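PDB 2BYC: blue-light receptor of the BLUF-family from Rhodobacter sphaeroides, which probably acts as a blue-light photoreceptor, sensing light through a flavin, here FMN, bound in its BLUF domain. Local coordinates for residues A[32-37]-A[92-97]; A[52-55]-A[60-63]; A[21-26]-A[43-48]. One frame throughout, in Å; residues are numbered along the deposited sequence.

Contact 1: residues A[32-37]-A[92-97]. With FMN (flavin mononucleotide), chain C.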
# COMPACT_ATOMS: atom_id res chain seq x y z
N VAL A 32 -2.16 -13.87 -2.94
CA VAL A 32 -2.72 -14.65 -4.03
C VAL A 32 -3.58 -13.81 -5.03
O VAL A 32 -3.38 -13.87 -6.31
CB VAL A 32 -3.40 -15.87 -3.48
CG1 VAL A 32 -4.08 -16.68 -4.64
CG2 VAL A 32 -2.34 -16.73 -2.72
N ARG A 33 -4.48 -13.00 -4.49
CA ARG A 33 -5.30 -12.06 -5.27
C ARG A 33 -4.47 -11.11 -6.09
O ARG A 33 -4.62 -10.99 -7.32
CB ARG A 33 -6.18 -11.25 -4.30
CG ARG A 33 -7.18 -10.29 -4.89
CD ARG A 33 -8.47 -11.01 -5.19
NE ARG A 33 -9.54 -10.91 -4.18
CZ ARG A 33 -9.59 -11.51 -3.00
NH1 ARG A 33 -8.60 -12.23 -2.55
NH2 ARG A 33 -10.64 -11.33 -2.25
N ASN A 34 -3.53 -10.41 -5.45
CA ASN A 34 -2.75 -9.45 -6.24
C ASN A 34 -1.98 -10.10 -7.40
O ASN A 34 -1.88 -9.58 -8.52
CB ASN A 34 -1.80 -8.63 -5.35
CG ASN A 34 -2.53 -7.75 -4.41
OD1 ASN A 34 -3.74 -7.73 -4.40
ND2 ASN A 34 -1.82 -7.01 -3.62
N LEU A 35 -1.41 -11.25 -7.13
CA LEU A 35 -0.67 -11.98 -8.14
C LEU A 35 -1.57 -12.25 -9.40
O LEU A 35 -1.14 -12.04 -10.58
CB LEU A 35 -0.15 -13.28 -7.52
CG LEU A 35 1.26 -13.72 -7.90
CD1 LEU A 35 1.09 -14.62 -9.06
CD2 LEU A 35 2.26 -12.57 -8.18
N ARG A 36 -2.80 -12.67 -9.15
CA ARG A 36 -3.72 -13.01 -10.20
C ARG A 36 -4.11 -11.74 -10.90
O ARG A 36 -4.16 -11.68 -12.14
CB ARG A 36 -4.95 -13.66 -9.58
CG ARG A 36 -6.03 -13.95 -10.56
CD ARG A 36 -6.97 -14.97 -10.04
NE ARG A 36 -7.86 -14.39 -9.04
CZ ARG A 36 -7.76 -14.60 -7.73
NH1 ARG A 36 -6.79 -15.37 -7.26
NH2 ARG A 36 -8.65 -14.03 -6.92
N LEU A 37 -4.40 -10.71 -10.13
CA LEU A 37 -4.93 -9.49 -10.74
C LEU A 37 -3.88 -8.67 -11.47
O LEU A 37 -4.18 -7.76 -12.23
CB LEU A 37 -5.46 -8.57 -9.65
CG LEU A 37 -6.79 -8.93 -9.04
CD1 LEU A 37 -7.21 -7.80 -8.06
CD2 LEU A 37 -7.77 -9.11 -10.16
N ASP A 92 8.33 -5.87 -7.73
CA ASP A 92 8.71 -7.17 -7.27
C ASP A 92 7.75 -7.70 -6.22
O ASP A 92 7.89 -8.84 -5.80
CB ASP A 92 10.17 -7.16 -6.76
CG ASP A 92 11.16 -6.70 -7.82
OD1 ASP A 92 10.89 -6.94 -9.02
OD2 ASP A 92 12.19 -6.07 -7.45
N TRP A 93 6.80 -6.88 -5.78
CA TRP A 93 5.97 -7.21 -4.60
C TRP A 93 4.51 -7.08 -4.90
O TRP A 93 4.00 -6.00 -5.19
CB TRP A 93 6.28 -6.34 -3.40
CG TRP A 93 7.72 -6.22 -3.09
CD1 TRP A 93 8.61 -5.34 -3.64
CD2 TRP A 93 8.46 -7.04 -2.18
NE1 TRP A 93 9.86 -5.56 -3.11
CE2 TRP A 93 9.78 -6.59 -2.20
CE3 TRP A 93 8.12 -8.10 -1.33
CZ2 TRP A 93 10.76 -7.11 -1.38
CZ3 TRP A 93 9.13 -8.66 -0.51
CH2 TRP A 93 10.42 -8.16 -0.56
N SER A 94 3.87 -8.23 -4.79
CA SER A 94 2.45 -8.41 -4.78
C SER A 94 1.78 -7.54 -3.69
O SER A 94 0.82 -6.89 -3.98
CB SER A 94 2.19 -9.90 -4.54
OG SER A 94 0.84 -10.22 -4.78
N MET A 95 2.32 -7.57 -2.47
CA MET A 95 1.99 -6.63 -1.38
C MET A 95 3.19 -6.83 -0.46
O MET A 95 3.50 -7.92 -0.12
CB MET A 95 0.63 -6.97 -0.75
CG MET A 95 -0.05 -5.86 0.10
SD MET A 95 0.45 -4.28 -0.50
CE MET A 95 -0.33 -4.20 -2.14
N ARG A 96 3.94 -5.80 -0.17
CA ARG A 96 4.98 -5.94 0.85
C ARG A 96 4.40 -5.20 2.07
O ARG A 96 3.84 -4.12 1.89
CB ARG A 96 6.29 -5.32 0.43
CG ARG A 96 7.42 -5.80 1.38
CD ARG A 96 8.65 -5.11 1.03
NE ARG A 96 9.80 -5.43 1.88
CZ ARG A 96 9.93 -5.18 3.19
NH1 ARG A 96 8.92 -4.69 3.90
NH2 ARG A 96 11.08 -5.48 3.81
N ILE A 97 4.43 -5.77 3.25
CA ILE A 97 3.92 -5.00 4.41
C ILE A 97 5.16 -4.32 4.95
O ILE A 97 6.27 -4.91 4.96
CB ILE A 97 3.25 -5.84 5.47
CG1 ILE A 97 2.74 -4.90 6.55
CG2 ILE A 97 4.14 -6.92 6.00
CD1 ILE A 97 1.85 -5.49 7.55
N1 FMN C . -6.73 -8.03 -0.25
C2 FMN C . -6.05 -8.22 -1.43
O2 FMN C . -6.35 -9.18 -2.17
N3 FMN C . -5.06 -7.38 -1.81
C4 FMN C . -4.74 -6.37 -0.97
O4 FMN C . -3.91 -5.59 -1.31
C4A FMN C . -5.42 -6.16 0.24
N5 FMN C . -5.06 -5.11 1.07
C5A FMN C . -5.78 -4.84 2.24
C6 FMN C . -5.46 -3.77 3.05
C7 FMN C . -6.11 -3.51 4.26
C7M FMN C . -5.83 -2.23 5.05
C8 FMN C . -7.14 -4.35 4.63
C8M FMN C . -7.96 -4.11 5.89
C9 FMN C . -7.50 -5.43 3.81
C9A FMN C . -6.80 -5.67 2.59
N10 FMN C . -7.12 -6.77 1.76
C10 FMN C . -6.43 -6.98 0.58
C1' FMN C . -7.99 -7.89 2.24
C2' FMN C . -9.17 -7.80 1.31
O2' FMN C . -9.97 -6.85 1.96
C3' FMN C . -9.94 -9.11 1.06
O3' FMN C . -10.65 -9.44 2.21
C4' FMN C . -9.11 -10.32 0.66
O4' FMN C . -8.54 -10.23 -0.66
C5' FMN C . -10.01 -11.56 0.65
O5' FMN C . -9.92 -12.44 1.78
P FMN C . -10.61 -13.86 1.51
O1P FMN C . -10.37 -14.83 2.68
O2P FMN C . -12.10 -13.52 1.39
O3P FMN C . -9.98 -14.28 0.21

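Contact 2: residues A[52-55]-A[60-63]. With FMN (flavin mononucleotide), chain C.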
# COMPACT_ATOMS: atom_id res chain seq x y z
N GLN A 52 -1.88 2.36 2.01
CA GLN A 52 -1.68 1.33 1.00
C GLN A 52 -1.50 1.94 -0.39
O GLN A 52 -2.22 2.84 -0.74
CB GLN A 52 -2.77 0.24 1.05
CG GLN A 52 -2.34 -0.90 0.18
CD GLN A 52 -3.33 -2.02 0.18
OE1 GLN A 52 -4.54 -1.83 0.30
NE2 GLN A 52 -2.82 -3.20 0.03
N THR A 53 -0.50 1.45 -1.12
CA THR A 53 -0.29 1.81 -2.52
C THR A 53 -0.45 0.55 -3.33
O THR A 53 0.25 -0.42 -3.03
CB THR A 53 1.11 2.26 -2.72
OG1 THR A 53 1.28 3.52 -2.05
CG2 THR A 53 1.40 2.44 -4.23
N ILE A 54 -1.34 0.55 -4.31
CA ILE A 54 -1.46 -0.63 -5.21
C ILE A 54 -1.33 -0.12 -6.58
O ILE A 54 -1.77 1.01 -6.87
CB ILE A 54 -2.88 -1.28 -5.11
CG1 ILE A 54 -3.93 -0.19 -5.33
CG2 ILE A 54 -3.05 -2.05 -3.79
CD1 ILE A 54 -5.34 -0.63 -5.23
N GLU A 55 -0.68 -0.90 -7.43
CA GLU A 55 -0.43 -0.38 -8.79
C GLU A 55 -0.68 -1.55 -9.71
O GLU A 55 -0.48 -2.68 -9.37
CB GLU A 55 0.97 0.12 -8.96
CG GLU A 55 1.99 -0.84 -8.51
CD GLU A 55 3.35 -0.20 -8.39
OE1 GLU A 55 3.43 1.02 -8.44
OE2 GLU A 55 4.34 -0.94 -8.26
N ALA A 60 -8.18 -3.31 -12.69
CA ALA A 60 -7.84 -4.16 -11.52
C ALA A 60 -7.69 -3.33 -10.26
O ALA A 60 -8.05 -3.78 -9.20
CB ALA A 60 -6.54 -4.95 -11.73
N CYS A 61 -7.10 -2.14 -10.33
CA CYS A 61 -7.05 -1.33 -9.10
C CYS A 61 -8.43 -0.94 -8.63
O CYS A 61 -8.71 -1.04 -7.43
CB CYS A 61 -6.12 -0.11 -9.27
SG CYS A 61 -4.42 -0.60 -9.41
N ASP A 62 -9.29 -0.50 -9.55
CA ASP A 62 -10.72 -0.22 -9.25
C ASP A 62 -11.41 -1.37 -8.50
O ASP A 62 -12.05 -1.16 -7.46
CB ASP A 62 -11.51 0.13 -10.52
CG ASP A 62 -12.98 0.30 -10.26
OD1 ASP A 62 -13.37 1.34 -9.66
OD2 ASP A 62 -13.76 -0.62 -10.67
N GLU A 63 -11.27 -2.59 -9.03
CA GLU A 63 -11.84 -3.78 -8.46
C GLU A 63 -11.36 -4.07 -7.04
O GLU A 63 -12.16 -4.31 -6.12
CB GLU A 63 -11.47 -4.93 -9.36
CG GLU A 63 -12.07 -6.19 -8.93
CD GLU A 63 -11.74 -7.41 -9.82
OE1 GLU A 63 -10.53 -7.69 -10.05
OE2 GLU A 63 -12.72 -8.10 -10.24
N1 FMN C . -6.73 -8.03 -0.25
C2 FMN C . -6.05 -8.22 -1.43
O2 FMN C . -6.35 -9.18 -2.17
N3 FMN C . -5.06 -7.38 -1.81
C4 FMN C . -4.74 -6.37 -0.97
O4 FMN C . -3.91 -5.59 -1.31
C4A FMN C . -5.42 -6.16 0.24
N5 FMN C . -5.06 -5.11 1.07
C5A FMN C . -5.78 -4.84 2.24
C6 FMN C . -5.46 -3.77 3.05
C7 FMN C . -6.11 -3.51 4.26
C7M FMN C . -5.83 -2.23 5.05
C8 FMN C . -7.14 -4.35 4.63
C8M FMN C . -7.96 -4.11 5.89
C9 FMN C . -7.50 -5.43 3.81
C9A FMN C . -6.80 -5.67 2.59
N10 FMN C . -7.12 -6.77 1.76
C10 FMN C . -6.43 -6.98 0.58
C1' FMN C . -7.99 -7.89 2.24
C2' FMN C . -9.17 -7.80 1.31
O2' FMN C . -9.97 -6.85 1.96
C3' FMN C . -9.94 -9.11 1.06
O3' FMN C . -10.65 -9.44 2.21
C4' FMN C . -9.11 -10.32 0.66
O4' FMN C . -8.54 -10.23 -0.66
C5' FMN C . -10.01 -11.56 0.65
O5' FMN C . -9.92 -12.44 1.78
P FMN C . -10.61 -13.86 1.51
O1P FMN C . -10.37 -14.83 2.68
O2P FMN C . -12.10 -13.52 1.39
O3P FMN C . -9.98 -14.28 0.21

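Contact 3: residues A[21-26]-A[43-48]. With FMN (flavin mononucleotide), chain C.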
# COMPACT_ATOMS: atom_id res chain seq x y z
N ALA A 21 -2.94 -11.49 13.82
CA ALA A 21 -3.78 -12.52 13.17
C ALA A 21 -4.48 -11.87 12.02
O ALA A 21 -4.67 -12.50 10.95
CB ALA A 21 -4.80 -13.04 14.10
N ASP A 22 -4.86 -10.62 12.21
CA ASP A 22 -5.57 -9.92 11.17
C ASP A 22 -4.61 -9.60 10.02
O ASP A 22 -4.99 -9.77 8.87
CB ASP A 22 -6.24 -8.63 11.68
CG ASP A 22 -7.41 -8.91 12.62
OD1 ASP A 22 -7.80 -10.11 12.67
OD2 ASP A 22 -7.97 -7.95 13.28
N ILE A 23 -3.40 -9.09 10.32
CA ILE A 23 -2.46 -8.81 9.22
C ILE A 23 -1.94 -10.05 8.49
O ILE A 23 -1.72 -10.03 7.25
CB ILE A 23 -1.31 -7.90 9.70
CG1 ILE A 23 -1.79 -6.46 9.71
CG2 ILE A 23 -0.15 -8.04 8.71
CD1 ILE A 23 -1.17 -5.52 10.82
N VAL A 24 -1.75 -11.15 9.20
CA VAL A 24 -1.41 -12.43 8.52
C VAL A 24 -2.48 -12.84 7.49
O VAL A 24 -2.15 -13.23 6.36
CB VAL A 24 -1.14 -13.58 9.58
CG1 VAL A 24 -1.05 -14.94 8.94
CG2 VAL A 24 0.15 -13.31 10.31
N GLN A 25 -3.75 -12.74 7.86
CA GLN A 25 -4.81 -13.09 6.91
C GLN A 25 -4.84 -12.11 5.74
O GLN A 25 -5.10 -12.47 4.62
CB GLN A 25 -6.18 -13.06 7.58
CG GLN A 25 -6.40 -14.05 8.75
CD GLN A 25 -7.73 -13.83 9.62
OE1 GLN A 25 -8.85 -14.28 9.23
NE2 GLN A 25 -7.59 -13.24 10.83
N ILE A 26 -4.59 -10.82 6.01
CA ILE A 26 -4.57 -9.86 4.94
C ILE A 26 -3.45 -10.17 4.01
O ILE A 26 -3.60 -10.00 2.83
CB ILE A 26 -4.46 -8.43 5.44
CG1 ILE A 26 -5.76 -8.06 6.17
CG2 ILE A 26 -4.07 -7.55 4.28
CD1 ILE A 26 -5.74 -6.77 6.90
N LEU A 43 1.97 -1.99 1.77
CA LEU A 43 1.07 -1.61 2.81
C LEU A 43 1.84 -1.16 4.01
O LEU A 43 2.71 -1.87 4.53
CB LEU A 43 0.32 -2.82 3.17
CG LEU A 43 -0.71 -2.86 4.30
CD1 LEU A 43 -1.81 -1.86 4.06
CD2 LEU A 43 -1.23 -4.28 4.51
N LEU A 44 1.55 0.04 4.47
CA LEU A 44 2.30 0.59 5.59
C LEU A 44 1.35 0.46 6.75
O LEU A 44 0.21 0.81 6.62
CB LEU A 44 2.73 2.07 5.35
CG LEU A 44 3.61 2.34 4.12
CD1 LEU A 44 2.89 2.26 2.85
CD2 LEU A 44 4.02 3.72 4.15
N TYR A 45 1.86 0.01 7.89
CA TYR A 45 1.03 -0.20 9.03
C TYR A 45 1.82 0.37 10.25
O TYR A 45 2.95 -0.02 10.43
CB TYR A 45 0.67 -1.65 9.17
CG TYR A 45 0.14 -1.97 10.55
CD1 TYR A 45 -1.14 -1.59 10.95
CD2 TYR A 45 0.97 -2.62 11.46
CE1 TYR A 45 -1.60 -1.87 12.25
CE2 TYR A 45 0.54 -2.90 12.72
CZ TYR A 45 -0.71 -2.52 13.12
OH TYR A 45 -1.05 -2.84 14.43
N ASN A 46 1.24 1.29 11.03
CA ASN A 46 2.02 1.92 12.17
C ASN A 46 1.28 1.69 13.44
O ASN A 46 1.66 2.24 14.47
CB ASN A 46 2.17 3.43 11.96
CG ASN A 46 0.82 4.18 12.04
OD1 ASN A 46 0.77 5.38 12.02
ND2 ASN A 46 -0.22 3.47 12.11
N GLY A 47 0.25 0.87 13.37
CA GLY A 47 -0.52 0.55 14.54
C GLY A 47 -1.81 1.36 14.64
O GLY A 47 -2.68 1.01 15.40
N VAL A 48 -1.92 2.43 13.87
CA VAL A 48 -3.11 3.30 13.98
C VAL A 48 -3.81 3.50 12.65
O VAL A 48 -5.02 3.59 12.60
CB VAL A 48 -2.70 4.67 14.55
CG1 VAL A 48 -3.87 5.62 14.77
CG2 VAL A 48 -1.93 4.46 15.87
N1 FMN C . -6.73 -8.03 -0.25
C2 FMN C . -6.05 -8.22 -1.43
O2 FMN C . -6.35 -9.18 -2.17
N3 FMN C . -5.06 -7.38 -1.81
C4 FMN C . -4.74 -6.37 -0.97
O4 FMN C . -3.91 -5.59 -1.31
C4A FMN C . -5.42 -6.16 0.24
N5 FMN C . -5.06 -5.11 1.07
C5A FMN C . -5.78 -4.84 2.24
C6 FMN C . -5.46 -3.77 3.05
C7 FMN C . -6.11 -3.51 4.26
C7M FMN C . -5.83 -2.23 5.05
C8 FMN C . -7.14 -4.35 4.63
C8M FMN C . -7.96 -4.11 5.89
C9 FMN C . -7.50 -5.43 3.81
C9A FMN C . -6.80 -5.67 2.59
N10 FMN C . -7.12 -6.77 1.76
C10 FMN C . -6.43 -6.98 0.58
C1' FMN C . -7.99 -7.89 2.24
C2' FMN C . -9.17 -7.80 1.31
O2' FMN C . -9.97 -6.85 1.96
C3' FMN C . -9.94 -9.11 1.06
O3' FMN C . -10.65 -9.44 2.21
C4' FMN C . -9.11 -10.32 0.66
O4' FMN C . -8.54 -10.23 -0.66
C5' FMN C . -10.01 -11.56 0.65
O5' FMN C . -9.92 -12.44 1.78
P FMN C . -10.61 -13.86 1.51
O1P FMN C . -10.37 -14.83 2.68
O2P FMN C . -12.10 -13.52 1.39
O3P FMN C . -9.98 -14.28 0.21

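Contact 1: residues A[32-37]-A[92-97]
Asn34 meets Ser94 in a polar, partly buried contact that joins the C-terminal end of helix 19-37 to the loop entering strand 96-98, at the pyrimidine end of the flavin. Asn34 ND2 donates to Ser94 O at 2.7 Å, nearly straight at 168°. The bond lies almost in the amide plane but reaches the carbonyl from above its plane. The same amide also bonds the cofactor: FMN N3 donates to Asn34 OD1 at 2.9 Å. A weak bond of 3.4 Å runs from Asn34 ND2 to FMN O4. CG anti to the carbonyl carbon (chi1 -66°) aims the amide between loop and flavin, and bonds to both its O and N fix its rotation. Met95 CE packs on Asn34 ND2 at 3.5 Å, while Ser94 OG, beside Asn34 CB, bonds to Arg31 O. Arg33 bends back, its CB and CG beside FMN O2 and its guanidinium on the ribityl side. An alanine here keeps only CB beside FMN O2, and would probably leave the phosphate with one positive charge fewer nearby and Leu64 and Leu67 short of packing. An asparagine gripping the uracil-like edge of the isoalloxazine marks the flavin pocket of BLUF domains.

Contact 2: residues A[52-55]-A[60-63]
In the ferredoxin-like fold of the BLUF domain, strand 49-55 turns straight into helix 58-69, and Ile54 meets Cys61 where the first turn of that helix folds back onto the sheet. The contact is small, buried and apolar; the nearest backbones are those of Glu55 and Cys61, with CA atoms 6.7 Å apart. Cys61 SG leans over the end of the strand, 3.9 Å from Glu55 C and 4.0 Å from Ile54 O, so the sulfur touches backbone as much as side chain. Ile54 answers with its longer branch: CG1 sits between its backbone N and carbonyl carbon (chi1 52°), which puts CG1 4.1 Å from Cys61 SG; the extended chi2 then carries CD1 on to Cys61 O and CB. Leu64, one helical turn on, and Leu8 of strand 5-14 continue the packing around Ile54, while Val6 and Ile39 touch Cys61.

Glu55 turns to the other face of the sheet, where the backbone N atoms of Arg89 and Phe90 and Thr40 OG1 would satisfy a buried carboxylate, probably charged, and tie the strand end to the loop that follows strand 77-84.

At the opposite end of the segment, Gln52 points to the cofactor, with its OE1 hydrogen-bonded to Tyr10 OH. Its chain is stretched out, and the amide as modelled forks between two flavin acceptors: Gln52 NE2 donates to FMN O4 at 2.9 Å and to FMN N5 at 3.1 Å, both bonds bent, at 139° and 145°.

Contact 3: residues A[21-26]-A[43-48]
Residues 21-26 of helix 19-37 run roughly antiparallel to strand 40-45, at side-chain distance: Ile23 and Tyr45 have CA atoms 9.3 Å apart, Ile26 and Leu43 10.2 Å, so side chains alone bridge the gap. Both pairs point at each other, one turn apart on the helix and two residues apart on the strand, which places them on one face of each element.

Ile23 makes the tighter pair. Its CD1 stands over the middle of the Tyr45 ring, 3.5 Å from the centroid and 7° off the ring normal, a CH-pi contact made by a single methyl group. CG anti to the backbone N (chi1 164°) carries the Tyr45 ring out toward the helix, and chi2 of 75° turns a face to Ile23. The other face of the ring is covered by the backbone of the turn that follows, Gly47 N lying 3.4 Å above the plane, so the ring is sandwiched between the Ile23 methyl and the turn. At the backbone angles of Gly47 a CB would press on Asn46 O, reason enough for a glycine. Phe50 meets the same ring at an inclined angle.

Deeper in, Ile26 CG2 touches Leu43 CD2 at 4.3 Å, a looser contact, for most of Ile26 is spent on the cofactor. Its CG2 lies over FMN C9A at 3.7 Å, and its CD1 above the C8-C8M bond at the ring's methyl-bearing edge, 3.6 Å from FMN C8. Leu43 CD1 comes to the rim, near FMN C7M. Helix packed on sheet, with an aliphatic residue of the helix laid on one face of the isoalloxazine, is the arrangement of the BLUF flavin pocket in its ferredoxin-like fold.

How the contacts relate
From the N terminus, helix 19-37 supplies the first segments of contacts 3 and 1. Contact 3 closes first, when the chain returns along strand 40-45; strand 49-55 then pairs with that strand and runs into helix 58-69, closing the short loop of contact 2. Contact 1 closes last, at the entry to strand 96-98, so contact 2 falls within its loop, while contacts 1 and 3 cross. Strand 96-98 runs parallel to strand 40-45, and Ile97 CD1 packs on Ile23 CG2. Met95 CE touches Gln52 NE2 and Ile54 CG2, linking contacts 1 and 2. Together the contacts bind helices 19-37 and 58-69 to the sheet around FMN.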